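PDB 1U60: glutaminase 1 from Escherichia coli, which catalyses the hydrolysis of L-glutamine to L-glutamate and ammonium, working as a homotetramer of the glutaminase family. Local coordinates for residues 12-17 and 296-301; 46-51 and 212-217; 73-78 and 125-130; 248-253 and 291-296. All coordinates share one frame; numbering follows the deposited sequence. Where two conformers were deposited one is given.

How the interactions relate
Interactions 1 and 4 both use helix 290-303, their centres 11 Å apart, and both include V296, which takes part only in interaction 4: this one helix receives helix 4-18 near the protein surface and W250 of helix 247-253 in a buried setting. Interaction 2 joins a hairpin turn of the five-stranded sheet to the end of helix 202-213, partly buried, through a single cysteine. Interaction 3 lies across the chain's centre from both 1 and 4, in the all-helical part of the chain, and is buried and wholly apolar. Chemistry follows place: small residues and a bridging water at the outer helix pair, sulfur against backbone at the turn, aliphatic branches in 3 and an aromatic edge in 4.

Interaction 1 (12-17 and 296-301); sequences DQAYTQ and VASVAK
A14 and S298 form the meeting point of two terminal helices, 4-18 and 290-303, which lie side by side over one face of the five-stranded antiparallel sheet, consistent with the beta-lactamase-like fold of this clan. The two segments run closer to antiparallel than parallel, at 141°, with axes 8.7 Å apart at closest approach. Small side chains make this spacing possible. The A14 methyl faces helix 290-303 directly, and its CB lies 3.8 Å from S298 CB and 3.6 Å from S298 OG. The serine oxygen stands anti to its own backbone N (chi1 177°), which lays it alongside the alanine and toward the solvent side, where a water sits. On the sheet side of the same methyl, V299 contributes one branch, CG2, 3.8 Å from A14 CB. V299 also rests on V43 and I45 of strand 42-47, while Y15 reaches V43 from the other helix, and both helices therefore share one strand as their floor. At the outer edge no direct bond crosses. Instead the water lies 2.6 Å from S298 OG and donates to Q17 OE1 at 3.2 Å, while S298 OG is also hydrogen-bonded to Q302. The chemistry thus grades from apolar next to the sheet to hydrated on the outer side, implying that close fit rather than direct polar bonding joins the helices.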
loop_
_atom_site.group_PDB
_atom_site.type_symbol
_atom_site.label_atom_id
_atom_site.label_comp_id
_atom_site.label_asym_id
_atom_site.label_seq_id
_atom_site.Cartn_x
_atom_site.Cartn_y
_atom_site.Cartn_z
ATOM N N ASP A 12 3.461 -2.555 -27.935
ATOM C CA ASP A 12 2.902 -1.956 -29.167
ATOM C C ASP A 12 1.475 -1.445 -29.015
ATOM O O ASP A 12 1.170 -0.298 -29.368
ATOM C CB ASP A 12 2.979 -2.958 -30.341
ATOM C CG ASP A 12 4.419 -3.125 -30.865
ATOM O OD1 ASP A 12 5.313 -2.373 -30.445
ATOM O OD2 ASP A 12 4.728 -3.968 -31.728
ATOM N N GLN A 13 0.607 -2.265 -28.455
ATOM C CA GLN A 13 -0.790 -1.867 -28.248
ATOM C C GLN A 13 -0.942 -0.772 -27.202
ATOM O O GLN A 13 -1.762 0.135 -27.360
ATOM C CB GLN A 13 -1.631 -3.096 -27.905
ATOM C CG GLN A 13 -1.593 -4.113 -29.059
ATOM C CD GLN A 13 -2.510 -5.325 -28.900
ATOM O OE1 GLN A 13 -3.129 -5.529 -27.843
ATOM N NE2 GLN A 13 -2.600 -6.137 -29.966
ATOM N N ALA A 14 -0.152 -0.819 -26.129
ATOM C CA ALA A 14 -0.214 0.272 -25.165
ATOM C C ALA A 14 0.188 1.611 -25.777
ATOM O O ALA A 14 -0.390 2.640 -25.454
ATOM C CB ALA A 14 0.693 -0.032 -23.940
ATOM N N TYR A 15 1.236 1.578 -26.588
ATOM C CA TYR A 15 1.752 2.760 -27.263
ATOM C C TYR A 15 0.681 3.242 -28.262
ATOM O O TYR A 15 0.321 4.409 -28.271
ATOM C CB TYR A 15 3.051 2.429 -27.995
ATOM C CG TYR A 15 3.556 3.576 -28.801
ATOM C CD1 TYR A 15 4.252 4.631 -28.216
ATOM C CD2 TYR A 15 3.328 3.627 -30.184
ATOM C CE1 TYR A 15 4.695 5.727 -28.970
ATOM C CE2 TYR A 15 3.763 4.719 -30.936
ATOM C CZ TYR A 15 4.446 5.763 -30.332
ATOM O OH TYR A 15 4.872 6.856 -31.073
ATOM N N THR A 16 0.150 2.333 -29.056
ATOM C CA THR A 16 -0.839 2.761 -30.091
ATOM C C THR A 16 -2.040 3.400 -29.446
ATOM O O THR A 16 -2.482 4.472 -29.879
ATOM C CB THR A 16 -1.258 1.609 -30.982
ATOM O OG1 THR A 16 -0.106 1.080 -31.648
ATOM C CG2 THR A 16 -2.260 2.084 -32.111
ATOM N N GLN A 17 -2.534 2.778 -28.381
ATOM C CA GLN A 17 -3.750 3.206 -27.734
ATOM C C GLN A 17 -3.610 4.546 -26.998
ATOM O O GLN A 17 -4.571 5.326 -26.930
ATOM C CB GLN A 17 -4.260 2.092 -26.797
ATOM C CG GLN A 17 -5.485 2.453 -25.972
ATOM C CD GLN A 17 -6.174 1.247 -25.321
ATOM O OE1 GLN A 17 -5.701 0.099 -25.417
ATOM N NE2 GLN A 17 -7.330 1.503 -24.699
ATOM N N VAL A 296 1.751 2.052 -18.887
ATOM C CA VAL A 296 2.181 1.003 -17.958
ATOM C C VAL A 296 0.989 0.162 -17.493
ATOM O O VAL A 296 1.073 -1.078 -17.489
ATOM C CB VAL A 296 2.925 1.589 -16.756
ATOM C CG1 VAL A 296 3.116 0.543 -15.687
ATOM C CG2 VAL A 296 4.329 2.184 -17.192
ATOM N N ALA A 297 -0.101 0.825 -17.098
ATOM C CA ALA A 297 -1.305 0.108 -16.702
ATOM C C ALA A 297 -1.795 -0.811 -17.808
ATOM O O ALA A 297 -2.226 -1.932 -17.574
ATOM C CB ALA A 297 -2.404 1.103 -16.298
ATOM N N SER A 298 -1.741 -0.317 -19.053
ATOM C CA SER A 298 -2.187 -1.115 -20.188
ATOM C C SER A 298 -1.377 -2.408 -20.357
ATOM O O SER A 298 -1.920 -3.491 -20.493
ATOM C CB SER A 298 -2.124 -0.290 -21.472
ATOM O OG SER A 298 -2.500 -1.130 -22.574
ATOM N N VAL A 299 -0.043 -2.317 -20.296
ATOM C CA VAL A 299 0.782 -3.487 -20.422
ATOM C C VAL A 299 0.426 -4.490 -19.312
ATOM O O VAL A 299 0.234 -5.695 -19.564
ATOM C CB VAL A 299 2.281 -3.110 -20.383
ATOM C CG1 VAL A 299 3.208 -4.383 -20.335
ATOM C CG2 VAL A 299 2.671 -2.248 -21.589
ATOM N N ALA A 300 0.326 -3.977 -18.075
ATOM C CA ALA A 300 0.099 -4.833 -16.941
ATOM C C ALA A 300 -1.283 -5.500 -17.087
ATOM O O ALA A 300 -1.439 -6.696 -16.790
ATOM C CB ALA A 300 0.181 -4.050 -15.629
ATOM N N LYS A 301 -2.261 -4.757 -17.582
ATOM C CA LYS A 301 -3.624 -5.294 -17.714
ATOM C C LYS A 301 -3.673 -6.346 -18.827
ATOM O O LYS A 301 -4.304 -7.398 -18.700
ATOM C CB LYS A 301 -4.594 -4.190 -18.054
ATOM C CG LYS A 301 -6.042 -4.653 -18.156
ATOM C CD LYS A 301 -7.023 -3.496 -18.007
ATOM C CE LYS A 301 -8.473 -3.986 -18.037
ATOM N NZ LYS A 301 -9.213 -3.390 -19.182
HETATM O O HOH W 1 -5.066 -1.619 -22.739
#

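Interaction 2 (46-51 and 212-217); sequences VTCDGN and LAAGGV
The sulfur of C48 lies against the A213-A214 peptide link and the methyls on either end of it: SG is 3.4 Å from A214 N and 3.5 Å from A213 C, where helix 202-213 comes to its end. C48 has two conformers, and the sulfur contacts are those of one of them, so they need not hold for the other. A hairpin turn and a helix C-cap meet at this point. The cysteine belongs to a type I turn with a G1 bulge, which closes the hairpin between strands 42-47 and 52-56; G50 N bonds to T47 O at 2.9 Å, T47 N to N51 O at 2.9 Å, and G50 takes the positive phi of the bulge position. T47 OG1 adds to the turn, accepting N51 N at 3.2 Å and, weakly, D49 N. On the other side a Schellman motif terminates the helix, with G215 as its C-prime residue and G215 N bonded to L212 O at 3.0 Å. No hydrogen bond crosses directly between the segments. The chain leading into strand 274-279 ties them indirectly, since C48 has a backbone bond to V273 and A213 one to G272. Within the interface, C48 is the sole contributor from the hairpin. Its chi1 of -73° turns the sulfur anti to the carbonyl carbon and out toward the helix end, where the two alanine methyls receive it unequally: A213 CB is 3.5 Å from SG, and A214 CB is 3.9 Å from it.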
loop_
_atom_site.group_PDB
_atom_site.type_symbol
_atom_site.label_atom_id
_atom_site.label_comp_id
_atom_site.label_asym_id
_atom_site.label_seq_id
_atom_site.Cartn_x
_atom_site.Cartn_y
_atom_site.Cartn_z
ATOM N N VAL A 46 11.440 -4.823 -19.595
ATOM C CA VAL A 46 12.661 -5.562 -19.452
ATOM C C VAL A 46 12.363 -6.750 -18.539
ATOM O O VAL A 46 11.950 -6.576 -17.401
ATOM C CB VAL A 46 13.795 -4.715 -18.900
ATOM C CG1 VAL A 46 15.049 -5.644 -18.693
ATOM C CG2 VAL A 46 14.114 -3.568 -19.882
ATOM N N THR A 47 12.555 -7.969 -19.044
ATOM C CA THR A 47 12.188 -9.164 -18.272
ATOM C C THR A 47 13.325 -9.583 -17.366
ATOM O O THR A 47 14.453 -9.176 -17.570
ATOM C CB THR A 47 11.825 -10.374 -19.185
ATOM O OG1 THR A 47 12.996 -10.913 -19.833
ATOM C CG2 THR A 47 10.895 -9.921 -20.328
ATOM N N CYS A 48 12.998 -10.425 -16.391
ATOM C CA CYS A 48 13.990 -10.987 -15.482
ATOM C C CYS A 48 14.999 -11.859 -16.174
ATOM O O CYS A 48 16.075 -12.137 -15.623
ATOM C CB CYS A 48 13.288 -11.761 -14.370
ATOM S SG CYS A 48 12.555 -10.557 -13.275
ATOM N N ASP A 49 14.695 -12.276 -17.391
ATOM C CA ASP A 49 15.671 -13.001 -18.212
ATOM C C ASP A 49 16.482 -12.147 -19.165
ATOM O O ASP A 49 17.250 -12.686 -19.947
ATOM C CB ASP A 49 14.995 -14.160 -18.970
ATOM C CG ASP A 49 14.541 -15.255 -18.033
ATOM O OD1 ASP A 49 15.350 -15.618 -17.140
ATOM O OD2 ASP A 49 13.397 -15.778 -18.069
ATOM N N GLY A 50 16.326 -10.826 -19.102
ATOM C CA GLY A 50 17.131 -9.914 -19.867
ATOM C C GLY A 50 16.680 -9.623 -21.303
ATOM O O GLY A 50 17.458 -9.135 -22.128
ATOM N N ASN A 51 15.439 -9.922 -21.603
ATOM C CA ASN A 51 14.843 -9.560 -22.882
ATOM C C ASN A 51 14.178 -8.199 -22.811
ATOM O O ASN A 51 13.558 -7.871 -21.789
ATOM C CB ASN A 51 13.850 -10.654 -23.313
ATOM C CG ASN A 51 14.596 -11.931 -23.699
ATOM O OD1 ASN A 51 15.497 -11.846 -24.544
ATOM N ND2 ASN A 51 14.353 -13.035 -22.999
ATOM N N LEU A 212 14.821 -4.999 -9.763
ATOM C CA LEU A 212 14.025 -5.254 -8.592
ATOM C C LEU A 212 13.203 -6.526 -8.812
ATOM O O LEU A 212 13.121 -7.389 -7.913
ATOM C CB LEU A 212 13.155 -4.050 -8.312
ATOM C CG LEU A 212 13.847 -2.733 -7.972
ATOM C CD1 LEU A 212 12.824 -1.549 -7.923
ATOM C CD2 LEU A 212 14.651 -2.833 -6.649
ATOM N N ALA A 213 12.601 -6.708 -9.992
ATOM C CA ALA A 213 11.791 -7.904 -10.232
ATOM C C ALA A 213 12.626 -9.207 -10.096
ATOM O O ALA A 213 12.095 -10.229 -9.680
ATOM C CB ALA A 213 11.118 -7.854 -11.639
ATOM N N ALA A 214 13.912 -9.136 -10.477
ATOM C CA ALA A 214 14.845 -10.260 -10.434
ATOM C C ALA A 214 15.464 -10.482 -9.038
ATOM O O ALA A 214 16.367 -11.317 -8.875
ATOM C CB ALA A 214 15.933 -10.074 -11.453
ATOM N N GLY A 215 14.937 -9.801 -8.022
ATOM C CA GLY A 215 15.412 -9.921 -6.662
ATOM C C GLY A 215 16.791 -9.314 -6.472
ATOM O O GLY A 215 17.569 -9.751 -5.602
ATOM N N GLY A 216 17.090 -8.300 -7.251
ATOM C CA GLY A 216 18.298 -7.553 -7.008
ATOM C C GLY A 216 19.398 -7.810 -8.016
ATOM O O GLY A 216 20.492 -7.274 -7.859
ATOM N N VAL A 217 19.102 -8.622 -9.021
ATOM C CA VAL A 217 20.050 -8.946 -10.101
ATOM C C VAL A 217 19.662 -8.186 -11.356
ATOM O O VAL A 217 18.550 -8.348 -11.850
ATOM C CB VAL A 217 20.056 -10.467 -10.431
ATOM C CG1 VAL A 217 20.994 -10.813 -11.577
ATOM C CG2 VAL A 217 20.480 -11.299 -9.205
#

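Interaction 3 (73-78 and 125-130); sequences LALALE and SLINAE
I127 meets L75 and A76 in the helical part of the enzyme, where the chain leaving helix 117-126 passes alongside helix 68-80. The backbone of I127 has turned extended, and the side chain reaches the helix by its longer branch. With chi1 at -68°, CG1 is anti to the carbonyl carbon and carries CD1 forward onto the helix surface. There CD1 settles against the backbone as much as the side chains, 3.5 Å from A76 N and 3.6 Å from A76 CA, with A76 CB at 3.8 Å. With only a methyl at A76, there is room for CD1 to come this near the helix backbone. L75 flanks this site, its side chain crossing that of I127 at about a right angle: L75 CG is 3.9 Å from I127 CD1, and L75 CD2 is 4.0 Å from I127 CG2, the shorter branch. This is helix-to-loop packing within the helical region of a fold in the beta-lactamase clan; helix 68-80 begins just after S66, a predicted substrate-binding residue, and Y192, another, lies about 10 Å from I127, side chain to side chain. Helix 132-147 adds R138 against both L75 and I127. Polar groups of the backbone find partners outside this apolar contact, I127 O with R135 NH1 and N128 N with D79 OD2. L77, pointing away from I127, packs on Y252 of the second subunit.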
loop_
_atom_site.group_PDB
_atom_site.type_symbol
_atom_site.label_atom_id
_atom_site.label_comp_id
_atom_site.label_asym_id
_atom_site.label_seq_id
_atom_site.Cartn_x
_atom_site.Cartn_y
_atom_site.Cartn_z
ATOM N N LEU A 73 17.097 4.682 -1.680
ATOM C CA LEU A 73 16.515 3.786 -0.701
ATOM C C LEU A 73 17.218 2.428 -0.782
ATOM O O LEU A 73 17.513 1.786 0.234
ATOM C CB LEU A 73 15.011 3.633 -0.942
ATOM C CG LEU A 73 14.287 2.572 -0.135
ATOM C CD1 LEU A 73 14.574 2.825 1.382
ATOM C CD2 LEU A 73 12.796 2.502 -0.422
ATOM N N ALA A 74 17.379 1.928 -2.004
ATOM C CA ALA A 74 18.002 0.608 -2.184
ATOM C C ALA A 74 19.407 0.615 -1.556
ATOM O O ALA A 74 19.783 -0.293 -0.803
ATOM C CB ALA A 74 18.040 0.255 -3.600
ATOM N N LEU A 75 20.165 1.691 -1.790
ATOM C CA LEU A 75 21.491 1.804 -1.192
ATOM C C LEU A 75 21.452 1.886 0.331
ATOM O O LEU A 75 22.268 1.271 1.025
ATOM C CB LEU A 75 22.244 2.995 -1.809
ATOM C CG LEU A 75 23.679 3.133 -1.368
ATOM C CD1 LEU A 75 24.480 1.849 -1.584
ATOM C CD2 LEU A 75 24.269 4.293 -2.096
ATOM N N ALA A 76 20.493 2.637 0.874
ATOM C CA ALA A 76 20.414 2.782 2.332
ATOM C C ALA A 76 20.139 1.429 2.951
ATOM O O ALA A 76 20.689 1.078 4.001
ATOM C CB ALA A 76 19.338 3.725 2.719
ATOM N N LEU A 77 19.290 0.634 2.312
ATOM C CA LEU A 77 19.011 -0.702 2.825
ATOM C C LEU A 77 20.253 -1.591 2.819
ATOM O O LEU A 77 20.510 -2.332 3.784
ATOM C CB LEU A 77 17.848 -1.369 2.077
ATOM C CG LEU A 77 16.422 -0.827 2.300
ATOM C CD1 LEU A 77 15.528 -1.267 1.176
ATOM C CD2 LEU A 77 15.885 -1.276 3.656
ATOM N N GLU A 78 21.068 -1.495 1.783
ATOM C CA GLU A 78 22.290 -2.275 1.706
ATOM C C GLU A 78 23.268 -1.798 2.772
ATOM O O GLU A 78 23.943 -2.629 3.415
ATOM C CB GLU A 78 22.966 -2.154 0.330
ATOM C CG GLU A 78 22.160 -2.718 -0.833
ATOM C CD GLU A 78 21.983 -4.225 -0.729
ATOM O OE1 GLU A 78 22.980 -4.921 -0.396
ATOM O OE2 GLU A 78 20.860 -4.721 -0.924
ATOM N N SER A 125 20.830 11.321 3.331
ATOM C CA SER A 125 21.734 11.647 4.433
ATOM C C SER A 125 22.184 10.429 5.247
ATOM O O SER A 125 23.186 10.524 5.985
ATOM C CB SER A 125 21.063 12.646 5.415
ATOM O OG SER A 125 20.169 12.004 6.335
ATOM N N LEU A 126 21.426 9.344 5.141
ATOM C CA LEU A 126 21.641 8.065 5.853
ATOM C C LEU A 126 22.686 7.162 5.208
ATOM O O LEU A 126 23.242 6.305 5.898
ATOM C CB LEU A 126 20.306 7.301 5.969
ATOM C CG LEU A 126 20.194 6.047 6.839
ATOM C CD1 LEU A 126 20.739 6.259 8.238
ATOM C CD2 LEU A 126 18.756 5.543 6.878
ATOM N N ILE A 127 22.956 7.349 3.911
ATOM C CA ILE A 127 23.962 6.600 3.129
ATOM C C ILE A 127 25.335 6.676 3.822
ATOM O O ILE A 127 25.684 7.723 4.342
ATOM C CB ILE A 127 23.981 7.287 1.643
ATOM C CG1 ILE A 127 22.670 6.989 0.970
ATOM C CG2 ILE A 127 25.149 6.931 0.714
ATOM C CD1 ILE A 127 22.218 5.702 1.194
ATOM N N ASN A 128 26.093 5.583 3.835
ATOM C CA ASN A 128 27.470 5.626 4.359
ATOM C C ASN A 128 28.349 6.496 3.429
ATOM O O ASN A 128 28.352 6.343 2.207
ATOM C CB ASN A 128 28.088 4.208 4.362
ATOM C CG ASN A 128 27.525 3.267 5.418
ATOM O OD1 ASN A 128 27.755 2.052 5.319
ATOM N ND2 ASN A 128 26.906 3.794 6.449
ATOM N N ALA A 129 29.095 7.425 3.997
ATOM C CA ALA A 129 29.958 8.325 3.213
ATOM C C ALA A 129 30.872 9.099 4.137
ATOM O O ALA A 129 30.420 9.616 5.161
ATOM C CB ALA A 129 29.124 9.337 2.420
ATOM N N GLU A 130 32.129 9.241 3.736
ATOM C CA GLU A 130 33.114 10.014 4.506
ATOM C C GLU A 130 33.011 11.494 4.241
ATOM O O GLU A 130 33.448 12.300 5.059
ATOM C CB GLU A 130 34.527 9.581 4.100
ATOM C CG GLU A 130 34.822 8.171 4.528
ATOM C CD GLU A 130 35.305 8.123 5.954
ATOM O OE1 GLU A 130 36.548 8.233 6.148
ATOM O OE2 GLU A 130 34.446 8.010 6.870
#

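Interaction 4 (248-253 and 291-296); sequences GDWAYR and RGQKMV. With EDO (1,2-ethanediol), chain E.
W250 presents the edge of its six-membered ring, not a face, to one side of helix 290-303. Q293 and V296, one turn apart, receive that edge. The indole reaches across from helix 247-253 because CG is anti to the backbone N (chi1 -173°), and it spans a gap in which the closest CA atoms of the two segments, those of W250 and Q293, are 8.9 Å apart. Q293 O lies close to the ring plane, 3.7 Å from W250 CZ3, so the carbon-bound hydrogens of the ring edge face a main-chain carbonyl; this is a van der Waals approach with, probably, a mild electrostatic attraction. The aliphatic part of Q293 joins in, with CB 4.1 Å from W250 CZ3. Its amide plane is inclined 26° to the indole, and two bonds to NE2, from S289 O and D284 OD2, anchor the amide, which would keep the side chain beside the ring. V296 fills the next stretch of the edge: CG1 sits near the ring plane, 3.8 Å from W250 CH2 and 3.9 Å from CZ2. I266 of strand 265-270 touches all three residues, and L243 touches W250 and Q293. K294, directed away from helix 247-253, hydrogen-bonds through NZ to O2 of an ethanediol, probably from the crystallisation liquor, at 3.2 Å. The other side of helix 247-253 bonds to the second subunit, where Y252 OH meets P82 O. W250 thus wedges in beside helix 290-303, whose place on the five-stranded antiparallel sheet is consistent with the beta-lactamase-like fold.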
loop_
_atom_site.group_PDB
_atom_site.type_symbol
_atom_site.label_atom_id
_atom_site.label_comp_id
_atom_site.label_asym_id
_atom_site.label_seq_id
_atom_site.Cartn_x
_atom_site.Cartn_y
_atom_site.Cartn_z
ATOM N N GLY A 248 -2.695 4.925 -3.736
ATOM C CA GLY A 248 -3.789 4.012 -3.471
ATOM C C GLY A 248 -4.612 3.728 -4.716
ATOM O O GLY A 248 -5.030 2.575 -4.974
ATOM N N ASP A 249 -4.853 4.775 -5.468
ATOM C CA ASP A 249 -5.563 4.630 -6.773
ATOM C C ASP A 249 -4.836 3.707 -7.723
ATOM O O ASP A 249 -5.433 2.882 -8.400
ATOM C CB ASP A 249 -5.777 6.005 -7.403
ATOM C CG ASP A 249 -6.593 6.882 -6.537
ATOM O OD1 ASP A 249 -7.749 6.504 -6.265
ATOM O OD2 ASP A 249 -6.142 7.920 -6.022
ATOM N N TRP A 250 -3.519 3.887 -7.810
ATOM C CA TRP A 250 -2.679 2.958 -8.515
ATOM C C TRP A 250 -2.727 1.527 -8.005
ATOM O O TRP A 250 -2.858 0.574 -8.781
ATOM C CB TRP A 250 -1.240 3.483 -8.509
ATOM C CG TRP A 250 -0.294 2.696 -9.352
ATOM C CD1 TRP A 250 0.554 1.717 -8.931
ATOM C CD2 TRP A 250 -0.088 2.819 -10.775
ATOM N NE1 TRP A 250 1.282 1.216 -9.987
ATOM C CE2 TRP A 250 0.886 1.860 -11.138
ATOM C CE3 TRP A 250 -0.660 3.600 -11.778
ATOM C CZ2 TRP A 250 1.330 1.710 -12.438
ATOM C CZ3 TRP A 250 -0.227 3.440 -13.072
ATOM C CH2 TRP A 250 0.785 2.518 -13.391
ATOM N N ALA A 251 -2.644 1.343 -6.697
ATOM C CA ALA A 251 -2.805 -0.010 -6.165
ATOM C C ALA A 251 -4.151 -0.650 -6.511
ATOM O O ALA A 251 -4.238 -1.826 -6.830
ATOM C CB ALA A 251 -2.621 0.007 -4.661
ATOM N N TYR A 252 -5.212 0.167 -6.460
ATOM C CA TYR A 252 -6.595 -0.235 -6.715
ATOM C C TYR A 252 -6.793 -0.645 -8.173
ATOM O O TYR A 252 -7.402 -1.646 -8.463
ATOM C CB TYR A 252 -7.454 0.948 -6.360
ATOM C CG TYR A 252 -8.949 0.754 -6.297
ATOM C CD1 TYR A 252 -9.540 0.241 -5.188
ATOM C CD2 TYR A 252 -9.764 1.192 -7.339
ATOM C CE1 TYR A 252 -10.898 0.091 -5.090
ATOM C CE2 TYR A 252 -11.148 1.045 -7.268
ATOM C CZ TYR A 252 -11.707 0.540 -6.126
ATOM O OH TYR A 252 -13.074 0.400 -6.068
ATOM N N ARG A 253 -6.233 0.125 -9.093
ATOM C CA ARG A 253 -6.411 -0.108 -10.532
ATOM C C ARG A 253 -5.432 -1.036 -11.209
ATOM O O ARG A 253 -5.823 -1.822 -12.084
ATOM C CB ARG A 253 -6.437 1.250 -11.245
ATOM C CG ARG A 253 -7.738 2.057 -10.954
ATOM C CD ARG A 253 -9.002 1.452 -11.605
ATOM N NE ARG A 253 -10.235 2.108 -11.197
ATOM C CZ ARG A 253 -11.462 1.587 -11.416
ATOM N NH1 ARG A 253 -11.641 0.442 -12.065
ATOM N NH2 ARG A 253 -12.513 2.231 -11.025
ATOM N N ARG A 291 0.119 9.972 -19.871
ATOM C CA ARG A 291 0.257 8.866 -20.789
ATOM C C ARG A 291 1.096 7.728 -20.172
ATOM O O ARG A 291 0.839 6.567 -20.436
ATOM C CB ARG A 291 0.921 9.300 -22.100
ATOM C CG ARG A 291 0.154 10.303 -22.952
ATOM C CD ARG A 291 1.062 10.874 -24.060
ATOM N NE ARG A 291 0.461 12.072 -24.641
ATOM C CZ ARG A 291 1.139 13.126 -24.996
ATOM N NH1 ARG A 291 2.463 13.160 -24.857
ATOM N NH2 ARG A 291 0.490 14.153 -25.519
ATOM N N GLY A 292 2.119 8.094 -19.401
ATOM C CA GLY A 292 3.032 7.126 -18.812
ATOM C C GLY A 292 2.195 6.148 -17.960
ATOM O O GLY A 292 2.415 4.938 -17.988
ATOM N N GLN A 293 1.281 6.690 -17.154
ATOM C CA GLN A 293 0.461 5.876 -16.267
ATOM C C GLN A 293 -0.378 4.911 -17.059
ATOM O O GLN A 293 -0.459 3.728 -16.752
ATOM C CB GLN A 293 -0.486 6.736 -15.423
ATOM C CG GLN A 293 0.180 7.321 -14.226
ATOM C CD GLN A 293 -0.686 8.334 -13.489
ATOM O OE1 GLN A 293 -1.169 8.043 -12.360
ATOM N NE2 GLN A 293 -0.871 9.537 -14.089
ATOM N N LYS A 294 -1.019 5.442 -18.102
ATOM C CA LYS A 294 -1.944 4.653 -18.911
ATOM C C LYS A 294 -1.196 3.568 -19.685
ATOM O O LYS A 294 -1.668 2.463 -19.784
ATOM C CB LYS A 294 -2.790 5.573 -19.845
ATOM C CG LYS A 294 -3.835 6.367 -19.071
ATOM C CD LYS A 294 -5.055 5.537 -18.533
ATOM C CE LYS A 294 -5.755 6.266 -17.326
ATOM N NZ LYS A 294 -7.083 6.874 -17.658
ATOM N N MET A 295 -0.012 3.872 -20.201
ATOM C CA MET A 295 0.718 2.896 -20.986
ATOM C C MET A 295 1.226 1.738 -20.076
ATOM O O MET A 295 1.164 0.585 -20.459
ATOM C CB MET A 295 1.875 3.557 -21.759
ATOM C CG MET A 295 1.338 4.345 -22.968
ATOM S SD MET A 295 2.728 4.978 -23.987
ATOM C CE MET A 295 3.294 6.199 -23.094
ATOM N N VAL A 296 1.751 2.052 -18.887
ATOM C CA VAL A 296 2.181 1.003 -17.958
ATOM C C VAL A 296 0.989 0.162 -17.493
ATOM O O VAL A 296 1.073 -1.078 -17.489
ATOM C CB VAL A 296 2.925 1.589 -16.756
ATOM C CG1 VAL A 296 3.116 0.543 -15.687
ATOM C CG2 VAL A 296 4.329 2.184 -17.192
HETATM C C1 EDO E . -7.365 10.225 -15.457
HETATM O O1 EDO E . -7.681 11.583 -15.184
HETATM C C2 EDO E . -7.829 9.332 -14.322
HETATM O O2 EDO E . -7.630 8.006 -14.756
#